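Side-chain contacts in lovastatin nonaketide synthase mokA (PDB 6AD3), which catalyses the iterative nine-step formation of the polyketide precursor of lovastatin (monacolin K), the chain described here being its condensation domain: residues G108-A112 with K113-K117; H126-R130 with T131-A135; Y180-A184 with G185-R189. The protein carries 1 engineered substitution. One frame throughout, in Å; residues are numbered along the deposited sequence.

Contact 1 (G108-A112 with K113-K117); sequences GSIDA and KRLSK
Asp111 O takes the amide hydrogen of Leu115 at 2.9 Å. It is the opening rung of helix 112-125; the next joins Ser116 N to Ala112 O at the same length. Asp111 does a second job with its side chain. Its carboxylate OD2 accepts from Arg114 N at 3.0 Å with an N-H...O angle of 154°, approached on the anti side and somewhat out of the carboxylate plane. This is an N-cap: in the first turn the amides have no preceding helical carbonyl, and the aspartate supplies a substitute. CG stands anti to the backbone N (chi1 -177°), which swings the carboxylate forward over the turn. The negative charge there probably also interacts favourably with the positive end of the helix dipole.

Arg114 crosses Asp111 at about a right angle, and it is the aliphatic part that touches: its CG lies 3.3 Å from Asp111 OD2. The charged end goes elsewhere, with NH2 bonded to Tyr227 O and the guanidinium in a cation-pi contact with the Tyr227 ring. Tyr227 OH in turn takes the Asp111 amide hydrogen, so one tyrosine serves both residues.

Ile110 reaches forward with CG2, its branch anti to the backbone N, to meet Leu115 CB at 3.8 Å. The capping bond at Asp111 and the hydrophobic staple between Ile110, just before the cap, and Leu115, four residues after it, are a classic helix start.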
ATOM      1  N   GLY A 108     -16.479  18.631  13.619  1.00 22.59           N
ATOM      2  CA  GLY A 108     -16.036  19.930  14.037  1.00 23.00           C
ATOM      3  C   GLY A 108     -15.997  20.915  12.908  1.00 23.46           C
ATOM      4  O   GLY A 108     -16.050  20.534  11.732  1.00 21.29           O
ATOM      5  N   SER A 109     -15.876  22.203  13.252  1.00 22.11           N
ATOM      6  CA  SER A 109     -16.010  23.254  12.267  1.00 25.40           C
ATOM      7  C   SER A 109     -14.865  23.297  11.225  1.00 23.93           C
ATOM      8  O   SER A 109     -13.690  23.434  11.569  1.00 27.17           O
ATOM      9  CB  SER A 109     -16.153  24.608  12.955  1.00 28.40           C
ATOM     10  OG  SER A 109     -16.409  25.599  11.982  1.00 28.93           O
ATOM     11  N   ILE A 110     -15.244  23.244   9.951  1.00 22.95           N
ATOM     12  CA  ILE A 110     -14.339  23.536   8.855  1.00 23.17           C
ATOM     13  C   ILE A 110     -15.008  24.482   7.895  1.00 25.23           C
ATOM     14  O   ILE A 110     -16.042  24.169   7.314  1.00 22.87           O
ATOM     15  CB  ILE A 110     -13.978  22.284   8.066  1.00 23.92           C
ATOM     16  CG1 ILE A 110     -13.419  21.212   9.006  1.00 25.60           C
ATOM     17  CG2 ILE A 110     -12.986  22.618   6.962  1.00 25.46           C
ATOM     18  CD1 ILE A 110     -13.100  19.913   8.302  1.00 27.52           C
ATOM     19  N   ASP A 111     -14.384  25.622   7.694  1.00 22.26           N
ATOM     20  CA  ASP A 111     -14.892  26.618   6.766  1.00 21.86           C
ATOM     21  C   ASP A 111     -14.632  26.168   5.332  1.00 23.98           C
ATOM     22  O   ASP A 111     -13.477  25.983   4.949  1.00 24.66           O
ATOM     23  CB  ASP A 111     -14.176  27.946   7.038  1.00 22.20           C
ATOM     24  CG  ASP A 111     -14.690  29.058   6.178  1.00 26.54           C
ATOM     25  OD1 ASP A 111     -15.846  29.414   6.352  1.00 29.45           O
ATOM     26  OD2 ASP A 111     -14.071  29.374   5.172  1.00 23.52           O
ATOM     27  N   ALA A 112     -15.678  26.125   4.504  1.00 23.49           N
ATOM     28  CA  ALA A 112     -15.576  25.571   3.146  1.00 25.38           C
ATOM     29  C   ALA A 112     -14.618  26.359   2.280  1.00 26.36           C
ATOM     30  O   ALA A 112     -13.817  25.793   1.509  1.00 22.59           O
ATOM     31  CB  ALA A 112     -16.955  25.551   2.488  1.00 27.84           C
ATOM     32  N   LYS A 113     -14.759  27.678   2.310  1.00 23.82           N
ATOM     33  CA  LYS A 113     -13.941  28.520   1.459  1.00 25.42           C
ATOM     34  C   LYS A 113     -12.459  28.420   1.831  1.00 23.83           C
ATOM     35  O   LYS A 113     -11.590  28.299   0.952  1.00 23.51           O
ATOM     36  CB  LYS A 113     -14.428  29.980   1.535  1.00 28.32           C
ATOM     37  CG  LYS A 113     -15.704  30.201   0.749  1.00 39.76           C
ATOM     38  CD  LYS A 113     -16.331  31.564   1.029  1.00 53.07           C
ATOM     39  CE  LYS A 113     -17.444  31.868   0.032  1.00 66.89           C
ATOM     40  NZ  LYS A 113     -17.330  33.239  -0.546  1.00 71.29           N
ATOM     41  N   ARG A 114     -12.177  28.384   3.126  1.00 23.81           N
ATOM     42  CA  ARG A 114     -10.787  28.268   3.576  1.00 24.01           C
ATOM     43  C   ARG A 114     -10.190  26.922   3.226  1.00 22.86           C
ATOM     44  O   ARG A 114      -9.006  26.843   2.836  1.00 21.15           O
ATOM     45  CB  ARG A 114     -10.650  28.532   5.058  1.00 28.16           C
ATOM     46  CG  ARG A 114     -10.865  29.991   5.409  1.00 33.42           C
ATOM     47  CD  ARG A 114     -10.969  30.202   6.901  1.00 34.47           C
ATOM     48  NE  ARG A 114      -9.748  29.833   7.575  1.00 31.97           N
ATOM     49  CZ  ARG A 114      -9.636  29.657   8.886  1.00 36.16           C
ATOM     50  NH1 ARG A 114     -10.701  29.737   9.668  1.00 36.21           N
ATOM     51  NH2 ARG A 114      -8.458  29.355   9.408  1.00 33.81           N
ATOM     52  N   LEU A 115     -10.967  25.860   3.425  1.00 20.49           N
ATOM     53  CA  LEU A 115     -10.505  24.521   3.079  1.00 19.28           C
ATOM     54  C   LEU A 115     -10.269  24.403   1.573  1.00 18.81           C
ATOM     55  O   LEU A 115      -9.241  23.891   1.147  1.00 19.10           O
ATOM     56  CB  LEU A 115     -11.488  23.471   3.533  1.00 18.95           C
ATOM     57  CG  LEU A 115     -11.163  22.041   3.090  1.00 21.03           C
ATOM     58  CD1 LEU A 115      -9.933  21.587   3.833  1.00 23.18           C
ATOM     59  CD2 LEU A 115     -12.325  21.074   3.333  1.00 24.31           C
ATOM     60  N   SER A 116     -11.210  24.886   0.764  1.00 19.64           N
ATOM     61  CA  SER A 116     -11.063  24.742  -0.653  1.00 20.92           C
ATOM     62  C   SER A 116      -9.857  25.567  -1.180  1.00 19.85           C
ATOM     63  O   SER A 116      -9.092  25.074  -1.986  1.00 20.94           O
ATOM     64  CB  SER A 116     -12.372  25.003  -1.396  1.00 25.06           C
ATOM     65  OG  SER A 116     -12.686  26.343  -1.323  1.00 31.94           O
ATOM     66  N   LYS A 117      -9.588  26.718  -0.578  1.00 19.32           N
ATOM     67  CA  LYS A 117      -8.428  27.495  -0.925  1.00 22.01           C
ATOM     68  C   LYS A 117      -7.131  26.763  -0.550  1.00 21.16           C
ATOM     69  O   LYS A 117      -6.135  26.772  -1.309  1.00 21.03           O
ATOM     70  CB  LYS A 117      -8.457  28.830  -0.204  1.00 23.90           C
ATOM     71  CG  LYS A 117      -7.257  29.699  -0.538  1.00 31.53           C
ATOM     72  CD  LYS A 117      -7.561  31.170  -0.275  1.00 45.53           C
ATOM     73  CE  LYS A 117      -6.995  31.619   1.050  1.00 50.50           C
ATOM     74  NZ  LYS A 117      -5.728  32.365   0.833  1.00 60.10           N
TER

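Contact 2 (H126-R130 with T131-A135); sequences HEIFR and TGFAA
Thr131 folds its hydroxyl back over the carbonyl of Glu127, with OG1 donating to Glu127 O at 2.7 Å. The donor stands above the carbonyl plane, 49° out of it, and not along a lone pair. Glu127 O has a second donor, Arg130 N at 2.8 Å, which comes from the opposite face. The oxygen is therefore held between a backbone amide and a side-chain hydroxyl just where the 3-10 turn 127-129 gives way to strand 131-135. The threonine torsion explains the reach: OG1 sits beside its own backbone N, anti to the carbonyl carbon (chi1 -69°), which turns the hydroxyl toward the Glu127 carbonyl.

A water bridges the same corner. It donates to Ile128 O at 2.7 Å and accepts from Thr131 N at 3.1 Å, linking the turn to the first amide of the strand.

The apolar part is lighter. Ile128 CA-CB leads away from the strand, but CD1 curls round to the Phe133 ring, meeting its edge near the ring plane at 4.4 Å from CZ; Gln82 of helix 80-91 touches both side chains. Arg130 runs out extended and lays one guanidinium face over Glu127 CA, while NE and NH2 bond to Arg124 O and Phe150 O, tying the turn to the preceding helix and to strand 145-150.

The Thr131 hydroxyl and the water link turn to strand through neutral groups; the charged guanidinium beside them has carbonyl acceptors of its own. Mostly buried, these neutral links probably make up for backbone hydrogen bonds that neither turn nor strand supplies at the junction.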
ATOM      1  N   HIS A 126       2.325  21.182  -6.242  1.00 14.41           N
ATOM      2  CA  HIS A 126       2.955  19.922  -6.619  1.00 14.57           C
ATOM      3  C   HIS A 126       2.675  19.576  -8.076  1.00 15.38           C
ATOM      4  O   HIS A 126       1.534  19.323  -8.469  1.00 15.65           O
ATOM      5  CB  HIS A 126       2.455  18.806  -5.707  1.00 14.43           C
ATOM      6  CG  HIS A 126       2.844  18.996  -4.284  1.00 14.16           C
ATOM      7  ND1 HIS A 126       2.039  19.647  -3.366  1.00 18.54           N
ATOM      8  CD2 HIS A 126       4.048  18.870  -3.695  1.00 12.27           C
ATOM      9  CE1 HIS A 126       2.696  19.759  -2.221  1.00 13.07           C
ATOM     10  NE2 HIS A 126       3.901  19.254  -2.391  1.00 17.90           N
ATOM     11  N   GLU A 127       3.743  19.472  -8.834  1.00 14.44           N
ATOM     12  CA  GLU A 127       3.657  19.139 -10.234  1.00 14.19           C
ATOM     13  C   GLU A 127       2.858  17.868 -10.481  1.00 14.81           C
ATOM     14  O   GLU A 127       2.103  17.794 -11.433  1.00 13.99           O
ATOM     15  CB  GLU A 127       5.056  18.994 -10.815  1.00 15.63           C
ATOM     16  CG  GLU A 127       5.724  20.307 -11.128  1.00 17.38           C
ATOM     17  CD  GLU A 127       7.147  20.151 -11.620  1.00 19.52           C
ATOM     18  OE1 GLU A 127       7.556  19.055 -11.986  1.00 17.51           O
ATOM     19  OE2 GLU A 127       7.778  21.183 -11.830  1.00 22.00           O
ATOM     20  N   ILE A 128       3.035  16.863  -9.629  1.00 13.27           N
ATOM     21  CA  ILE A 128       2.419  15.550  -9.843  1.00 12.65           C
ATOM     22  C   ILE A 128       0.883  15.649  -9.746  1.00 14.28           C
ATOM     23  O   ILE A 128       0.185  14.832 -10.297  1.00 14.41           O
ATOM     24  CB  ILE A 128       2.998  14.491  -8.857  1.00 13.56           C
ATOM     25  CG1 ILE A 128       2.534  13.076  -9.214  1.00 13.84           C
ATOM     26  CG2 ILE A 128       2.611  14.789  -7.424  1.00 14.67           C
ATOM     27  CD1 ILE A 128       2.922  12.625 -10.607  1.00 15.72           C
ATOM     28  N   PHE A 129       0.377  16.748  -9.163  1.00 12.64           N
ATOM     29  CA  PHE A 129      -1.062  16.970  -9.097  1.00 13.66           C
ATOM     30  C   PHE A 129      -1.549  17.821 -10.261  1.00 13.65           C
ATOM     31  O   PHE A 129      -2.764  18.129 -10.348  1.00 16.62           O
ATOM     32  CB  PHE A 129      -1.464  17.617  -7.759  1.00 12.84           C
ATOM     33  CG  PHE A 129      -1.179  16.758  -6.559  1.00 12.21           C
ATOM     34  CD1 PHE A 129      -1.059  15.372  -6.672  1.00 13.21           C
ATOM     35  CD2 PHE A 129      -1.003  17.340  -5.311  1.00 12.70           C
ATOM     36  CE1 PHE A 129      -0.792  14.591  -5.562  1.00 13.94           C
ATOM     37  CE2 PHE A 129      -0.768  16.557  -4.195  1.00 13.84           C
ATOM     38  CZ  PHE A 129      -0.635  15.196  -4.313  1.00 12.84           C
ATOM     39  N   ARG A 130      -0.616  18.251 -11.118  1.00 14.80           N
ATOM     40  CA  ARG A 130      -0.958  18.888 -12.396  1.00 16.78           C
ATOM     41  C   ARG A 130      -0.285  18.166 -13.539  1.00 15.52           C
ATOM     42  O   ARG A 130       0.243  18.769 -14.524  1.00 18.91           O
ATOM     43  CB  ARG A 130      -0.666  20.381 -12.400  1.00 19.42           C
ATOM     44  CG  ARG A 130       0.489  20.837 -11.624  1.00 23.31           C
ATOM     45  CD  ARG A 130       0.465  22.364 -11.497  1.00 24.42           C
ATOM     46  NE  ARG A 130       1.556  22.793 -10.660  1.00 25.95           N
ATOM     47  CZ  ARG A 130       2.801  22.961 -11.049  1.00 27.19           C
ATOM     48  NH1 ARG A 130       3.688  23.358 -10.174  1.00 27.47           N
ATOM     49  NH2 ARG A 130       3.136  22.874 -12.319  1.00 24.16           N
ATOM     50  N   THR A 131      -0.300  16.848 -13.426  1.00 15.52           N
ATOM     51  CA  THR A 131       0.312  15.990 -14.407  1.00 15.65           C
ATOM     52  C   THR A 131      -0.727  15.145 -15.149  1.00 17.34           C
ATOM     53  O   THR A 131      -1.599  14.507 -14.551  1.00 16.12           O
ATOM     54  CB  THR A 131       1.398  15.107 -13.751  1.00 15.45           C
ATOM     55  OG1 THR A 131       2.507  15.955 -13.360  1.00 14.47           O
ATOM     56  CG2 THR A 131       1.923  14.059 -14.716  1.00 15.59           C
ATOM     57  N   GLY A 132      -0.610  15.133 -16.465  1.00 17.45           N
ATOM     58  CA  GLY A 132      -1.306  14.146 -17.261  1.00 18.59           C
ATOM     59  C   GLY A 132      -0.395  13.072 -17.793  1.00 18.25           C
ATOM     60  O   GLY A 132       0.825  13.157 -17.694  1.00 18.26           O
ATOM     61  N   PHE A 133      -0.986  12.045 -18.378  1.00 19.85           N
ATOM     62  CA  PHE A 133      -0.231  10.895 -18.812  1.00 19.96           C
ATOM     63  C   PHE A 133      -0.691  10.556 -20.217  1.00 25.61           C
ATOM     64  O   PHE A 133      -1.845  10.226 -20.434  1.00 22.54           O
ATOM     65  CB  PHE A 133      -0.464   9.687 -17.890  1.00 20.34           C
ATOM     66  CG  PHE A 133      -0.013   9.907 -16.458  1.00 16.95           C
ATOM     67  CD1 PHE A 133      -0.780  10.630 -15.584  1.00 16.00           C
ATOM     68  CD2 PHE A 133       1.257   9.541 -16.079  1.00 18.20           C
ATOM     69  CE1 PHE A 133      -0.288  10.968 -14.330  1.00 16.67           C
ATOM     70  CE2 PHE A 133       1.757   9.859 -14.826  1.00 17.42           C
ATOM     71  CZ  PHE A 133       0.956  10.533 -13.931  1.00 16.14           C
ATOM     72  N   ALA A 134       0.190  10.729 -21.179  1.00 25.39           N
ATOM     73  CA  ALA A 134      -0.227  10.738 -22.600  1.00 30.33           C
ATOM     74  C   ALA A 134       0.519   9.665 -23.336  1.00 26.87           C
ATOM     75  O   ALA A 134       1.666   9.323 -22.995  1.00 23.99           O
ATOM     76  CB  ALA A 134       0.045  12.096 -23.223  1.00 29.67           C
ATOM     77  N   ALA A 135      -0.132   9.116 -24.362  1.00 35.14           N
ATOM     78  CA  ALA A 135       0.509   8.149 -25.226  1.00 37.40           C
ATOM     79  C   ALA A 135       1.673   8.828 -25.925  1.00 27.35           C
ATOM     80  O   ALA A 135       1.534   9.964 -26.384  1.00 31.49           O
ATOM     81  CB  ALA A 135      -0.491   7.625 -26.265  1.00 42.05           C
TER
HETATM   82  O   HOH W   1      -2.077  14.862 -11.858  1.00 15.23           O

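Contact 3 (Y180-A184 with G185-R189); sequences YDITA and GDTLR
Asp181 and Asp186 meet at the two ends of a Schellman motif that closes the short 3-10 turn 182-184 and sends the chain into strand 188-195. The carboxylate of Asp186 is the hub. OD2 accepts from Asp181 N at 2.9 Å in a nearly straight bond (172°), met on its anti side, while its syn lone pair takes Arg189 NH2. OD1 is held by Arg189 NH1 at 2.7 Å. The guanidinium thus grips the carboxylate end-on in a two-pronged salt bridge, one nitrogen to each oxygen, and with three bonds in all the group has little freedom to rotate. Its CG stands anti to the backbone N (chi1 175°), pointing the carboxylate back at the Asp181 amide.

Tyr180 packs against the same pair. Its CE1 sits over the centre of one face of the Arg189 guanidinium, 3.7 Å from NH1, with ring and guanidinium planes 54° apart, so this is a tilted contact and not a parallel stack. The ring and the arginine chain lie alongside, running in opposite senses. The ring edge also meets Asp186 O, near the ring plane.

The backbone beneath positions these groups. Asp186 N bonds to Asp181 O at 3.1 Å, the outer bond of the motif, and Gly185 N bonds to Ile182 O at 3.0 Å, the inner one. Gly185 supplies the positive phi that the motif needs. Asp181 O also takes Ala184 N, which reaches it from the opposite face to Asp186 N.

Further out, Asn155 OD1 accepts from the amides of Thr187 and Leu188, and Thr178 OG1 bonds to Arg189 NE. Finally, Arg189 NH1 curls back to its own strand and donates to Leu188 O at 2.9 Å.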
ATOM      1  N   TYR A 180     -10.946   7.980 -13.771  1.00 16.57           N
ATOM      2  CA  TYR A 180      -9.928   9.008 -13.910  1.00 17.97           C
ATOM      3  C   TYR A 180      -9.559   9.185 -15.387  1.00 20.13           C
ATOM      4  O   TYR A 180      -9.204   8.223 -16.042  1.00 21.27           O
ATOM      5  CB  TYR A 180      -8.692   8.627 -13.113  1.00 16.94           C
ATOM      6  CG  TYR A 180      -8.897   8.715 -11.636  1.00 14.56           C
ATOM      7  CD1 TYR A 180      -9.064   9.916 -11.030  1.00 16.28           C
ATOM      8  CD2 TYR A 180      -8.893   7.578 -10.844  1.00 16.09           C
ATOM      9  CE1 TYR A 180      -9.299  10.012  -9.651  1.00 18.95           C
ATOM     10  CE2 TYR A 180      -9.181   7.640  -9.486  1.00 17.36           C
ATOM     11  CZ  TYR A 180      -9.352   8.868  -8.890  1.00 17.83           C
ATOM     12  OH  TYR A 180      -9.634   8.969  -7.553  1.00 16.37           O
ATOM     13  N   ASP A 181      -9.660  10.399 -15.900  1.00 19.06           N
ATOM     14  CA  ASP A 181      -9.193  10.667 -17.284  1.00 20.59           C
ATOM     15  C   ASP A 181      -7.721  11.116 -17.244  1.00 18.66           C
ATOM     16  O   ASP A 181      -7.406  12.329 -17.310  1.00 18.24           O
ATOM     17  CB  ASP A 181     -10.069  11.725 -17.924  1.00 22.47           C
ATOM     18  CG  ASP A 181      -9.727  11.976 -19.409  1.00 24.38           C
ATOM     19  OD1 ASP A 181      -8.820  11.320 -19.943  1.00 22.22           O
ATOM     20  OD2 ASP A 181     -10.359  12.873 -19.996  1.00 27.58           O
ATOM     21  N   ILE A 182      -6.818  10.165 -17.055  1.00 17.49           N
ATOM     22  CA  ILE A 182      -5.422  10.560 -16.751  1.00 20.12           C
ATOM     23  C   ILE A 182      -4.739  11.293 -17.915  1.00 19.19           C
ATOM     24  O   ILE A 182      -3.865  12.135 -17.691  1.00 18.01           O
ATOM     25  CB  ILE A 182      -4.558   9.371 -16.261  1.00 21.76           C
ATOM     26  CG1 ILE A 182      -4.405   8.319 -17.336  1.00 23.65           C
ATOM     27  CG2 ILE A 182      -5.182   8.755 -15.006  1.00 21.67           C
ATOM     28  CD1 ILE A 182      -3.391   7.263 -16.992  1.00 24.32           C
ATOM     29  N   THR A 183      -5.188  11.031 -19.155  1.00 19.78           N
ATOM     30  CA  THR A 183      -4.679  11.740 -20.282  1.00 22.05           C
ATOM     31  C   THR A 183      -4.844  13.230 -20.127  1.00 25.20           C
ATOM     32  O   THR A 183      -3.961  13.984 -20.500  1.00 29.41           O
ATOM     33  CB  THR A 183      -5.364  11.307 -21.608  1.00 25.55           C
ATOM     34  OG1 THR A 183      -5.392   9.875 -21.682  1.00 34.74           O
ATOM     35  CG2 THR A 183      -4.562  11.829 -22.764  1.00 31.35           C
ATOM     36  N   ALA A 184      -5.929  13.646 -19.496  1.00 18.44           N
ATOM     37  CA  ALA A 184      -6.266  15.053 -19.340  1.00 24.01           C
ATOM     38  C   ALA A 184      -5.796  15.645 -17.986  1.00 23.18           C
ATOM     39  O   ALA A 184      -6.271  16.716 -17.576  1.00 23.15           O
ATOM     40  CB  ALA A 184      -7.778  15.234 -19.497  1.00 27.41           C
ATOM     41  N   GLY A 185      -5.072  14.838 -17.212  1.00 18.42           N
ATOM     42  CA  GLY A 185      -4.639  15.252 -15.896  1.00 19.89           C
ATOM     43  C   GLY A 185      -5.711  15.193 -14.835  1.00 17.60           C
ATOM     44  O   GLY A 185      -5.565  15.787 -13.781  1.00 16.67           O
ATOM     45  N   ASP A 186      -6.701  14.337 -15.052  1.00 16.74           N
ATOM     46  CA  ASP A 186      -7.751  14.082 -14.065  1.00 16.69           C
ATOM     47  C   ASP A 186      -7.342  12.847 -13.273  1.00 14.88           C
ATOM     48  O   ASP A 186      -7.359  11.736 -13.811  1.00 16.89           O
ATOM     49  CB  ASP A 186      -9.090  13.807 -14.807  1.00 18.32           C
ATOM     50  CG  ASP A 186     -10.187  13.409 -13.884  1.00 18.21           C
ATOM     51  OD1 ASP A 186     -10.347  14.095 -12.871  1.00 22.07           O
ATOM     52  OD2 ASP A 186     -10.843  12.368 -14.109  1.00 20.37           O
ATOM     53  N   THR A 187      -6.736  13.085 -12.108  1.00 14.78           N
ATOM     54  CA  THR A 187      -5.995  12.070 -11.384  1.00 13.98           C
ATOM     55  C   THR A 187      -6.312  12.001  -9.891  1.00 15.17           C
ATOM     56  O   THR A 187      -5.856  11.072  -9.215  1.00 13.64           O
ATOM     57  CB  THR A 187      -4.478  12.289 -11.514  1.00 13.56           C
ATOM     58  OG1 THR A 187      -4.138  13.566 -10.927  1.00 14.01           O
ATOM     59  CG2 THR A 187      -4.066  12.264 -12.973  1.00 15.07           C
ATOM     60  N   LEU A 188      -7.095  12.956  -9.372  1.00 13.95           N
ATOM     61  CA  LEU A 188      -7.328  13.077  -7.922  1.00 16.19           C
ATOM     62  C   LEU A 188      -8.787  13.476  -7.688  1.00 19.23           C
ATOM     63  O   LEU A 188      -9.420  14.154  -8.551  1.00 21.40           O
ATOM     64  CB  LEU A 188      -6.476  14.207  -7.372  1.00 20.83           C
ATOM     65  CG  LEU A 188      -5.069  14.056  -6.879  1.00 26.61           C
ATOM     66  CD1 LEU A 188      -4.732  15.327  -6.061  1.00 26.03           C
ATOM     67  CD2 LEU A 188      -4.881  12.817  -6.005  1.00 22.03           C
ATOM     68  N   ARG A 189      -9.337  13.064  -6.558  1.00 14.66           N
ATOM     69  CA  ARG A 189     -10.554  13.689  -6.040  1.00 17.89           C
ATOM     70  C   ARG A 189     -10.298  14.157  -4.631  1.00 17.63           C
ATOM     71  O   ARG A 189      -9.645  13.466  -3.862  1.00 16.07           O
ATOM     72  CB  ARG A 189     -11.737  12.704  -6.043  1.00 19.06           C
ATOM     73  CG  ARG A 189     -11.906  11.934  -7.348  1.00 24.13           C
ATOM     74  CD  ARG A 189     -12.814  12.659  -8.295  1.00 28.84           C
ATOM     75  NE  ARG A 189     -12.935  11.948  -9.575  1.00 28.00           N
ATOM     76  CZ  ARG A 189     -12.258  12.265 -10.663  1.00 27.92           C
ATOM     77  NH1 ARG A 189     -11.201  13.055 -10.558  1.00 22.44           N
ATOM     78  NH2 ARG A 189     -12.491  11.610 -11.810  1.00 29.29           N
TER

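Contacts 2 and 3 are neighbours, their centres about 8 Å apart, whereas contact 1 stands alone near the surface, with centres about 26 Å from contact 2 and 24 Å from contact 3. Contact 1 starts helix 112-125 and contact 2 follows its end, so the helix spans the gap. Contacts 2 and 3 join through a probable hydrogen bond from Phe133 N to Ile182 O (3.0 Å) and packing of Phe129 on Leu188. Asn155 links them too, bonding Phe129 O and the Thr187 amide. Thr187 also pairs through its backbone with His207, which by sequence probably opens a degenerate form of the HHxxxDG motif of condensation domains, with arginine in the second position.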